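Local structure of uncharacterized protein Atu1656 (Agrobacterium tumefaciens, 2OJH) at residues 53-58 with 97-102; 147-152 with 163-168. The protein is of unknown function but belongs to the TolB family and adopts a beta-propeller fold, which in TolB itself serves protein recognition. One frame throughout, in Å; residues are numbered along the deposited sequence.

Contact 1 of 2, residues 53-58 with 97-102; sequences GKYLLL and ALYAIS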
ATOM      1  N   GLY A  53      14.706  -5.075  -7.253  1.00 40.16           N
ATOM      2  CA  GLY A  53      13.983  -6.186  -7.875  1.00 39.98           C
ATOM      3  C   GLY A  53      14.118  -7.515  -7.164  1.00 40.19           C
ATOM      4  O   GLY A  53      13.417  -8.480  -7.513  1.00 40.85           O
ATOM      5  N   LYS A  54      14.979  -7.564  -6.150  1.00 38.85           N
ATOM      6  CA  LYS A  54      15.420  -8.824  -5.580  1.00 38.73           C
ATOM      7  C   LYS A  54      14.600  -9.439  -4.445  1.00 37.76           C
ATOM      8  O   LYS A  54      14.752 -10.635  -4.158  1.00 37.86           O
ATOM      9  CB  LYS A  54      16.833  -8.665  -5.051  1.00 38.30           C
ATOM     10  CG  LYS A  54      17.862  -8.436  -6.127  1.00 41.35           C
ATOM     11  CD  LYS A  54      19.244  -8.604  -5.531  1.00 45.42           C
ATOM     12  CE  LYS A  54      20.273  -8.720  -6.638  1.00 47.79           C
ATOM     13  NZ  LYS A  54      21.605  -9.166  -6.141  1.00 52.41           N
ATOM     14  N   TYR A  55      13.794  -8.637  -3.755  1.00 37.04           N
ATOM     15  CA  TYR A  55      13.002  -9.196  -2.669  1.00 36.12           C
ATOM     16  C   TYR A  55      11.659  -8.521  -2.473  1.00 36.02           C
ATOM     17  O   TYR A  55      11.430  -7.387  -2.934  1.00 36.50           O
ATOM     18  CB  TYR A  55      13.777  -9.201  -1.360  1.00 35.84           C
ATOM     19  CG  TYR A  55      14.083  -7.831  -0.774  1.00 36.18           C
ATOM     20  CD1 TYR A  55      13.158  -7.193   0.062  1.00 36.75           C
ATOM     21  CD2 TYR A  55      15.311  -7.193  -1.010  1.00 36.58           C
ATOM     22  CE1 TYR A  55      13.433  -5.951   0.622  1.00 35.34           C
ATOM     23  CE2 TYR A  55      15.587  -5.938  -0.444  1.00 35.74           C
ATOM     24  CZ  TYR A  55      14.642  -5.337   0.369  1.00 35.95           C
ATOM     25  OH  TYR A  55      14.871  -4.108   0.952  1.00 36.12           O
ATOM     26  N   LEU A  56      10.765  -9.227  -1.783  1.00 35.54           N
ATOM     27  CA  LEU A  56       9.527  -8.637  -1.318  1.00 35.45           C
ATOM     28  C   LEU A  56       9.604  -8.350   0.174  1.00 36.21           C
ATOM     29  O   LEU A  56      10.226  -9.108   0.936  1.00 37.34           O
ATOM     30  CB  LEU A  56       8.311  -9.546  -1.597  1.00 35.55           C
ATOM     31  CG  LEU A  56       8.119 -10.011  -3.046  1.00 35.06           C
ATOM     32  CD1 LEU A  56       7.000 -11.036  -3.102  1.00 36.76           C
ATOM     33  CD2 LEU A  56       7.836  -8.849  -4.014  1.00 35.22           C
ATOM     34  N   LEU A  57       8.962  -7.252   0.575  1.00 36.54           N
ATOM     35  CA  LEU A  57       8.844  -6.881   1.981  1.00 36.75           C
ATOM     36  C   LEU A  57       7.388  -7.051   2.443  1.00 36.29           C
ATOM     37  O   LEU A  57       6.451  -6.401   1.914  1.00 36.00           O
ATOM     38  CB  LEU A  57       9.373  -5.463   2.218  1.00 36.61           C
ATOM     39  CG  LEU A  57       9.477  -4.994   3.677  1.00 37.73           C
ATOM     40  CD1 LEU A  57      10.637  -5.682   4.395  1.00 36.41           C
ATOM     41  CD2 LEU A  57       9.619  -3.469   3.703  1.00 37.40           C
ATOM     42  N   LEU A  58       7.195  -7.963   3.391  1.00 36.50           N
ATOM     43  CA  LEU A  58       5.859  -8.309   3.898  1.00 36.21           C
ATOM     44  C   LEU A  58       5.776  -8.080   5.411  1.00 35.75           C
ATOM     45  O   LEU A  58       6.785  -8.129   6.115  1.00 35.92           O
ATOM     46  CB  LEU A  58       5.567  -9.803   3.679  1.00 36.26           C
ATOM     47  CG  LEU A  58       5.198 -10.448   2.329  1.00 39.65           C
ATOM     48  CD1 LEU A  58       3.761 -10.296   1.924  1.00 39.09           C
ATOM     49  CD2 LEU A  58       6.169 -10.105   1.179  1.00 37.60           C
ATOM     50  N   ALA A  97      17.439   2.383   0.420  1.00 36.59           N
ATOM     51  CA  ALA A  97      18.156   2.460   1.696  1.00 35.79           C
ATOM     52  C   ALA A  97      17.293   2.592   2.955  1.00 36.08           C
ATOM     53  O   ALA A  97      17.815   2.431   4.061  1.00 35.72           O
ATOM     54  CB  ALA A  97      19.226   3.590   1.661  1.00 36.49           C
ATOM     55  N   LEU A  98      16.001   2.899   2.797  1.00 35.08           N
ATOM     56  CA  LEU A  98      15.119   3.111   3.947  1.00 35.16           C
ATOM     57  C   LEU A  98      13.822   2.365   3.836  1.00 35.73           C
ATOM     58  O   LEU A  98      13.288   2.211   2.736  1.00 35.12           O
ATOM     59  CB  LEU A  98      14.765   4.598   4.122  1.00 34.84           C
ATOM     60  CG  LEU A  98      15.889   5.581   4.468  1.00 35.13           C
ATOM     61  CD1 LEU A  98      15.344   6.982   4.517  1.00 37.94           C
ATOM     62  CD2 LEU A  98      16.654   5.258   5.784  1.00 37.75           C
ATOM     63  N   TYR A  99      13.316   1.947   4.995  1.00 35.96           N
ATOM     64  CA  TYR A  99      11.961   1.446   5.137  1.00 36.31           C
ATOM     65  C   TYR A  99      11.115   2.460   5.900  1.00 36.16           C
ATOM     66  O   TYR A  99      11.596   3.153   6.792  1.00 37.01           O
ATOM     67  CB  TYR A  99      11.956   0.124   5.920  1.00 36.93           C
ATOM     68  CG  TYR A  99      12.579  -1.077   5.244  1.00 35.10           C
ATOM     69  CD1 TYR A  99      12.856  -1.088   3.871  1.00 35.19           C
ATOM     70  CD2 TYR A  99      12.845  -2.232   5.975  1.00 37.03           C
ATOM     71  CE1 TYR A  99      13.433  -2.219   3.253  1.00 35.45           C
ATOM     72  CE2 TYR A  99      13.424  -3.365   5.374  1.00 37.43           C
ATOM     73  CZ  TYR A  99      13.704  -3.353   4.012  1.00 36.66           C
ATOM     74  OH  TYR A  99      14.259  -4.469   3.424  1.00 35.41           O
ATOM     75  N   ALA A 100       9.846   2.539   5.547  1.00 36.00           N
ATOM     76  CA  ALA A 100       8.894   3.283   6.331  1.00 35.83           C
ATOM     77  C   ALA A 100       7.887   2.281   6.878  1.00 36.78           C
ATOM     78  O   ALA A 100       7.392   1.398   6.124  1.00 34.70           O
ATOM     79  CB  ALA A 100       8.219   4.323   5.471  1.00 35.54           C
ATOM     80  N   ILE A 101       7.591   2.392   8.177  1.00 35.65           N
ATOM     81  CA  ILE A 101       6.654   1.453   8.839  1.00 37.07           C
ATOM     82  C   ILE A 101       5.632   2.247   9.622  1.00 36.82           C
ATOM     83  O   ILE A 101       5.847   3.432   9.914  1.00 37.65           O
ATOM     84  CB  ILE A 101       7.391   0.485   9.803  1.00 36.70           C
ATOM     85  CG1 ILE A 101       8.138   1.281  10.875  1.00 35.97           C
ATOM     86  CG2 ILE A 101       8.406  -0.408   9.027  1.00 39.74           C
ATOM     87  CD1 ILE A 101       8.919   0.402  11.931  1.00 36.74           C
ATOM     88  N   SER A 102       4.519   1.610   9.970  1.00 37.45           N
ATOM     89  CA  SER A 102       3.500   2.230  10.763  1.00 37.33           C
ATOM     90  C   SER A 102       3.304   1.298  11.969  1.00 38.67           C
ATOM     91  O   SER A 102       2.863   0.159  11.808  1.00 39.25           O
ATOM     92  CB  SER A 102       2.210   2.339   9.948  1.00 37.81           C
ATOM     93  OG  SER A 102       2.431   3.080   8.754  1.00 36.03           O
TER
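Tyr99 presents its ring face to Leu57 and its hydroxyl end to Tyr55, and through these two meetings one sheet is joined to the next. Leu57 takes the face: its CD2 methyl stands over the middle of the Tyr99 ring, 3.9 Å from the ring centroid and only 3° off the normal, a well-centred CH-pi contact. The other branch reaches toward the phenol end of the same ring, with Leu57 CD1 3.8 Å from Tyr99 CE2. Both methyls get there because Leu57 CG lies opposite the backbone N (chi1 -173°), which sends the branch across the space between the strands. Tyr55, from the same strand as Leu57, points against Tyr99 and meets its ring at the edge. Its hydroxyl lies near the plane of the Tyr99 ring, and Tyr55 OH and Tyr99 OH share a short hydrogen bond of 2.6 Å in which either may be the donor. The two ring planes are steeply inclined, about 69° apart, so the tyrosines do not stack; the approach between Tyr55 CZ and Tyr99 CZ, 4.3 Å, simply follows from the joined hydroxyls. In the propeller these are the second strands of two successive four-stranded antiparallel blades, which pack face against face, with 9.4 Å between Leu57 CA and Tyr99 CA. Arg66, on strand 63-68 beside Tyr55 and Leu57, gives Tyr99 OH a further hydrogen bond from its NE, so this phenol oxygen is gripped by two groups of the preceding blade. Leu115 and Ser117, from its own blade, also touch Tyr99. The next residue, Ala100, faces the reverse side of the sheet and rests on Trp133 and Trp136 of the following blade.

Contact 2 of 2, residues 147-152 with 163-168; sequences GIRDQV and GVETRL
The guanidinium of Arg149 meets the carboxylate of Glu165 edge-on: the acid lies close to the guanidinium plane, while a cation-pi interaction ties the arginine to Tyr156. The salt bridge runs from Arg149 NH2 to Glu165 OE2 at 3.1 Å, with an N-H...O angle of 149°. Seen from the acid the fit is less flat, since the two planes are 29° apart and the donor stands above the carboxylate plane. A water, also at the guanidinium edge, takes a hydrogen bond from Arg149 NE at 2.9 Å and lies next to Glu165 OE1, though too close for that link to be trusted. A bend at chi2 (-75°) folds the arginine back, and NH1 reaches its own strand at Ile148 O, 2.9 Å away. Pro130 O and Ser131 OG hold the same group; the strongest polar partner of Glu165 is Tyr145, whose hydroxyl bonds to OE2, the oxygen of the salt bridge, while Asn128 ND2 bonds to OE1. Farther along, Val152 CG1 touches Arg167 NH2 at 4.0 Å, the side chains crossing at about a right angle; the charge of Arg167 is paired with Asp154. A type I' turn from Arg149 to Val152 joins strands 142-149 and 152-159 as a tight hairpin, and 165-167 is the outermost strand beyond it. The salt bridge thus spans strand 152-159, linking the second and fourth strands of one blade at the protein surface.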
ATOM      1  N   GLY A 147      -4.025  10.204   7.567  1.00 37.42           N
ATOM      2  CA  GLY A 147      -4.023  10.670   8.938  1.00 36.16           C
ATOM      3  C   GLY A 147      -5.446  10.769   9.422  1.00 38.09           C
ATOM      4  O   GLY A 147      -6.303  11.330   8.719  1.00 36.82           O
ATOM      5  N   ILE A 148      -5.723  10.228  10.610  1.00 37.70           N
ATOM      6  CA  ILE A 148      -7.059  10.398  11.187  1.00 37.86           C
ATOM      7  C   ILE A 148      -6.948  11.428  12.296  1.00 38.37           C
ATOM      8  O   ILE A 148      -6.081  11.303  13.177  1.00 38.85           O
ATOM      9  CB  ILE A 148      -7.695   9.075  11.701  1.00 37.18           C
ATOM     10  CG1 ILE A 148      -7.656   8.005  10.617  1.00 36.50           C
ATOM     11  CG2 ILE A 148      -9.167   9.287  12.121  1.00 38.65           C
ATOM     12  CD1 ILE A 148      -7.828   6.597  11.179  1.00 37.80           C
ATOM     13  N   ARG A 149      -7.768  12.474  12.197  1.00 38.54           N
ATOM     14  CA  ARG A 149      -7.761  13.568  13.165  1.00 39.11           C
ATOM     15  C   ARG A 149      -9.184  13.820  13.605  1.00 40.34           C
ATOM     16  O   ARG A 149     -10.017  14.268  12.817  1.00 39.10           O
ATOM     17  CB  ARG A 149      -7.170  14.823  12.539  1.00 39.67           C
ATOM     18  CG  ARG A 149      -5.840  14.595  11.794  1.00 39.55           C
ATOM     19  CD  ARG A 149      -4.646  14.409  12.736  1.00 39.81           C
ATOM     20  NE  ARG A 149      -3.422  14.218  11.962  1.00 40.69           N
ATOM     21  CZ  ARG A 149      -2.850  13.033  11.717  1.00 42.60           C
ATOM     22  NH1 ARG A 149      -3.371  11.915  12.204  1.00 41.41           N
ATOM     23  NH2 ARG A 149      -1.743  12.961  10.995  1.00 39.20           N
ATOM     24  N   ASP A 150      -9.463  13.490  14.866  1.00 41.27           N
ATOM     25  CA  ASP A 150     -10.831  13.514  15.396  1.00 41.74           C
ATOM     26  C   ASP A 150     -11.822  12.881  14.420  1.00 40.86           C
ATOM     27  O   ASP A 150     -12.839  13.490  14.109  1.00 40.30           O
ATOM     28  CB  ASP A 150     -11.242  14.952  15.727  1.00 42.70           C
ATOM     29  CG  ASP A 150     -10.320  15.591  16.765  1.00 45.73           C
ATOM     30  OD1 ASP A 150     -10.061  14.925  17.790  1.00 48.32           O
ATOM     31  OD2 ASP A 150      -9.856  16.733  16.549  1.00 47.54           O
ATOM     32  N   GLN A 151     -11.497  11.675  13.936  1.00 40.23           N
ATOM     33  CA  GLN A 151     -12.381  10.894  13.057  1.00 40.56           C
ATOM     34  C   GLN A 151     -12.585  11.515  11.671  1.00 39.50           C
ATOM     35  O   GLN A 151     -13.550  11.197  10.972  1.00 39.75           O
ATOM     36  CB  GLN A 151     -13.731  10.628  13.750  1.00 40.64           C
ATOM     37  CG  GLN A 151     -13.622   9.642  14.915  1.00 44.07           C
ATOM     38  CD  GLN A 151     -12.982   8.344  14.489  1.00 47.60           C
ATOM     39  OE1 GLN A 151     -13.457   7.681  13.558  1.00 52.19           O
ATOM     40  NE2 GLN A 151     -11.874   7.983  15.138  1.00 50.17           N
ATOM     41  N   VAL A 152     -11.677  12.408  11.287  1.00 37.60           N
ATOM     42  CA  VAL A 152     -11.607  12.926   9.925  1.00 37.44           C
ATOM     43  C   VAL A 152     -10.392  12.238   9.266  1.00 36.90           C
ATOM     44  O   VAL A 152      -9.257  12.352   9.759  1.00 38.43           O
ATOM     45  CB  VAL A 152     -11.428  14.466   9.892  1.00 36.52           C
ATOM     46  CG1 VAL A 152     -11.415  14.980   8.466  1.00 36.67           C
ATOM     47  CG2 VAL A 152     -12.513  15.164  10.735  1.00 36.99           C
ATOM     48  N   GLY A 163      10.187  17.659   8.462  1.00 43.00           N
ATOM     49  CA  GLY A 163       9.168  17.157   9.363  1.00 42.56           C
ATOM     50  C   GLY A 163       7.811  17.828   9.206  1.00 42.37           C
ATOM     51  O   GLY A 163       6.878  17.524   9.956  1.00 42.30           O
ATOM     52  N   VAL A 164       7.682  18.724   8.230  1.00 42.22           N
ATOM     53  CA  VAL A 164       6.449  19.501   8.058  1.00 42.36           C
ATOM     54  C   VAL A 164       5.322  18.692   7.439  1.00 42.38           C
ATOM     55  O   VAL A 164       5.486  18.098   6.370  1.00 42.50           O
ATOM     56  CB  VAL A 164       6.682  20.794   7.218  1.00 42.63           C
ATOM     57  CG1 VAL A 164       5.343  21.427   6.808  1.00 41.57           C
ATOM     58  CG2 VAL A 164       7.539  21.799   7.986  1.00 43.11           C
ATOM     59  N   GLU A 165       4.167  18.701   8.103  1.00 42.19           N
ATOM     60  CA  GLU A 165       2.995  17.966   7.657  1.00 42.38           C
ATOM     61  C   GLU A 165       2.083  18.866   6.810  1.00 42.07           C
ATOM     62  O   GLU A 165       1.807  20.018   7.188  1.00 41.58           O
ATOM     63  CB  GLU A 165       2.267  17.422   8.895  1.00 42.93           C
ATOM     64  CG  GLU A 165       0.892  16.832   8.687  1.00 43.18           C
ATOM     65  CD  GLU A 165       0.345  16.210   9.969  1.00 43.91           C
ATOM     66  OE1 GLU A 165      -0.231  16.954  10.803  1.00 44.10           O
ATOM     67  OE2 GLU A 165       0.488  14.971  10.154  1.00 44.22           O
ATOM     68  N   THR A 166       1.640  18.348   5.669  1.00 40.91           N
ATOM     69  CA  THR A 166       0.791  19.085   4.740  1.00 40.61           C
ATOM     70  C   THR A 166      -0.491  18.302   4.523  1.00 40.03           C
ATOM     71  O   THR A 166      -0.449  17.125   4.160  1.00 38.68           O
ATOM     72  CB  THR A 166       1.476  19.290   3.379  1.00 41.22           C
ATOM     73  OG1 THR A 166       2.565  20.200   3.537  1.00 42.12           O
ATOM     74  CG2 THR A 166       0.509  19.870   2.339  1.00 41.38           C
ATOM     75  N   ARG A 167      -1.620  18.970   4.738  1.00 38.68           N
ATOM     76  CA  ARG A 167      -2.926  18.347   4.589  1.00 38.60           C
ATOM     77  C   ARG A 167      -3.422  18.538   3.139  1.00 38.41           C
ATOM     78  O   ARG A 167      -3.531  19.679   2.662  1.00 38.39           O
ATOM     79  CB  ARG A 167      -3.875  19.004   5.587  1.00 38.67           C
ATOM     80  CG  ARG A 167      -5.189  18.300   5.730  1.00 39.04           C
ATOM     81  CD  ARG A 167      -6.037  18.930   6.787  1.00 38.72           C
ATOM     82  NE  ARG A 167      -7.398  18.413   6.732  1.00 37.64           N
ATOM     83  CZ  ARG A 167      -8.425  18.927   7.387  1.00 39.10           C
ATOM     84  NH1 ARG A 167      -8.255  20.012   8.135  1.00 39.50           N
ATOM     85  NH2 ARG A 167      -9.632  18.374   7.276  1.00 38.16           N
ATOM     86  N   LEU A 168      -3.703  17.438   2.436  1.00 37.87           N
ATOM     87  CA  LEU A 168      -4.054  17.507   1.008  1.00 38.12           C
ATOM     88  C   LEU A 168      -5.527  17.354   0.711  1.00 37.95           C
ATOM     89  O   LEU A 168      -5.989  17.783  -0.344  1.00 38.69           O
ATOM     90  CB  LEU A 168      -3.258  16.482   0.192  1.00 38.38           C
ATOM     91  CG  LEU A 168      -1.744  16.727   0.260  1.00 39.21           C
ATOM     92  CD1 LEU A 168      -1.022  15.534  -0.276  1.00 42.19           C
ATOM     93  CD2 LEU A 168      -1.312  17.987  -0.504  1.00 40.93           C
TER
HETATM   94  O   HOH W   1      -2.540  16.908  11.612  1.00 38.96           O

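Overall arrangement
The two contacts illustrate two kinds of contact in a propeller: contact 1 joins one blade to the next, whereas contact 2 links strands within a single blade. They follow one another along the chain, and their centres are 24 Å apart, with the nearest atoms about 10 Å apart and no direct touch. Contact 1 is buried, about 11 Å from the centre of the chain; contact 2 lies at the surface, 18 Å from it. The blade carrying residues 97-102 stands between, since its other side packs on strand 131-136, which belongs to the same sheet as contact 2. The function of the protein is unknown, so neither contact can be tied to a site.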